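Local coordinates for protein sialidase B (Streptococcus pneumoniae serotype 4, PDB 4XJW) that cleaves terminal sialic acid residues from oligosaccharides, glycoproteins and glycolipids as a family 33 glycosidase and intramolecular trans-sialidase, at residues S55-N61 against N154-K158. The protein carries 1 engineered substitution. Numbering follows the deposited sequence.
With PO4 (phosphate ion), chain D.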
# COMPACT_ATOMS: atom_id res chain seq x y z
N SER A 55 13.15 34.32 22.02
CA SER A 55 12.56 35.31 21.13
C SER A 55 13.42 36.56 20.95
O SER A 55 13.00 37.51 20.29
CB SER A 55 11.19 35.73 21.63
OG SER A 55 11.29 36.43 22.86
N LYS A 56 14.61 36.58 21.54
CA LYS A 56 15.44 37.78 21.52
C LYS A 56 16.16 38.00 20.20
O LYS A 56 16.48 37.05 19.48
CB LYS A 56 16.45 37.75 22.67
CG LYS A 56 15.79 37.77 24.04
CD LYS A 56 16.83 37.82 25.14
CE LYS A 56 16.18 38.00 26.50
NZ LYS A 56 17.14 38.57 27.50
N ALA A 57 16.43 39.27 19.88
CA ALA A 57 17.22 39.60 18.71
C ALA A 57 18.56 38.88 18.80
O ALA A 57 19.15 38.82 19.88
CB ALA A 57 17.43 41.10 18.62
N GLY A 58 19.02 38.31 17.69
CA GLY A 58 20.29 37.60 17.67
C GLY A 58 20.18 36.11 17.96
O GLY A 58 21.18 35.39 17.86
N PHE A 59 18.99 35.64 18.33
CA PHE A 59 18.82 34.23 18.71
C PHE A 59 17.72 33.54 17.91
O PHE A 59 17.00 32.69 18.45
CB PHE A 59 18.55 34.11 20.21
CG PHE A 59 19.71 34.53 21.07
CD1 PHE A 59 20.69 33.62 21.43
CD2 PHE A 59 19.84 35.85 21.49
CE1 PHE A 59 21.77 34.00 22.21
CE2 PHE A 59 20.92 36.24 22.27
CZ PHE A 59 21.88 35.32 22.63
N LYS A 60 17.59 33.89 16.63
CA LYS A 60 16.47 33.40 15.84
C LYS A 60 16.55 31.90 15.58
O LYS A 60 15.55 31.29 15.22
CB LYS A 60 16.31 34.17 14.53
CG LYS A 60 17.28 33.76 13.45
CD LYS A 60 16.97 34.51 12.17
CE LYS A 60 17.68 33.87 10.99
NZ LYS A 60 19.07 33.48 11.34
N ASN A 61 17.73 31.31 15.75
CA ASN A 61 17.89 29.87 15.55
C ASN A 61 17.94 29.09 16.86
O ASN A 61 18.55 28.03 16.94
CB ASN A 61 19.13 29.58 14.69
CG ASN A 61 19.01 30.17 13.31
OD1 ASN A 61 17.91 30.38 12.81
ND2 ASN A 61 20.16 30.45 12.69
N ASN A 154 7.86 32.35 17.78
CA ASN A 154 8.32 33.72 17.98
C ASN A 154 9.83 33.81 17.82
O ASN A 154 10.58 33.31 18.66
CB ASN A 154 7.88 34.24 19.35
CG ASN A 154 8.20 35.71 19.57
OD1 ASN A 154 9.25 36.19 19.14
ND2 ASN A 154 7.31 36.42 20.23
N ARG A 155 10.28 34.45 16.75
CA ARG A 155 11.70 34.62 16.48
C ARG A 155 12.03 36.10 16.35
O ARG A 155 11.42 36.80 15.54
CB ARG A 155 12.09 33.86 15.20
CG ARG A 155 11.62 32.40 15.19
CD ARG A 155 11.85 31.76 13.82
NE ARG A 155 13.27 31.50 13.55
CZ ARG A 155 13.77 31.25 12.35
NH1 ARG A 155 12.98 31.25 11.28
NH2 ARG A 155 15.07 31.01 12.20
N GLU A 156 12.96 36.58 17.17
CA GLU A 156 13.32 38.00 17.22
C GLU A 156 12.09 38.89 17.42
O GLU A 156 12.00 39.99 16.86
CB GLU A 156 14.13 38.41 15.99
CG GLU A 156 15.39 37.56 15.79
CD GLU A 156 16.38 38.18 14.82
OE1 GLU A 156 15.99 38.44 13.66
OE2 GLU A 156 17.54 38.40 15.21
N GLY A 157 11.14 38.41 18.22
CA GLY A 157 9.95 39.18 18.54
C GLY A 157 8.89 39.20 17.46
O GLY A 157 7.92 39.95 17.55
N LYS A 158 9.06 38.38 16.42
CA LYS A 158 8.07 38.34 15.35
C LYS A 158 7.53 36.93 15.08
O LYS A 158 8.20 35.94 15.39
CB LYS A 158 8.62 38.99 14.09
CG LYS A 158 9.12 40.41 14.37
CD LYS A 158 9.72 41.09 13.16
CE LYS A 158 10.54 42.29 13.59
NZ LYS A 158 11.64 41.87 14.51
P PO4 D . 14.98 29.21 9.06
O1 PO4 D . 14.21 30.48 8.81
O2 PO4 D . 16.03 29.44 10.13
O3 PO4 D . 13.99 28.15 9.53
O4 PO4 D . 15.63 28.76 7.78
O HOH W 1 14.92 35.16 18.50
O HOH W 2 19.05 36.01 15.16
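The guanidinium of Arg155 meets its partners at the edge: Lys60 O, Asn61 OD1 and a phosphate ion, probably from the crystallisation liquor, all lie near its plane, while the Lys60 chain passes obliquely to one side of the plane, its CG 3.7 Å from Arg155 NH2. Arg155 NE donates to Lys60 O at 2.8 Å and NH2 adds a longer bond to the same oxygen, so one carbonyl is gripped side-on. The bend at chi3 (72°) turns this edge to the loop. NH2 also reaches Asn61 OD1 in a weak bond, the amide plane being tilted 32° from the guanidinium. The outer edge, NH1 and NH2, holds phosphate O1 and O2, and Arg79 of strand 74-80 binds the same ion. Arginine suits this place because its five N-H groups fan out in one plane.

Glu156 spans the other half of the contact. Its OE2 takes the Gly58 N-H at 2.9 Å, almost straight (176°), through the anti lone pair, and a water links OE2 to Lys60 N. Its CG packs on Lys60 CB at 3.7 Å. Gly58 fits the positive phi of the type II turn from Lys56 to Phe59; Gly157 suits one of the two positive-phi positions of the type I' turn from Arg155 to Lys158, and Glu156 takes the other. Ser55 CB lies 3.2 Å from Asn154 OD1, while Ser55 OG is held by Asp146.

In this concanavalin-like domain, far from the annotated sites, charged hairpin side chains thus mainly bind uncharged backbone groups of loop 55-61, and the phosphate marks an anion-accepting site between Arg155 and Arg79.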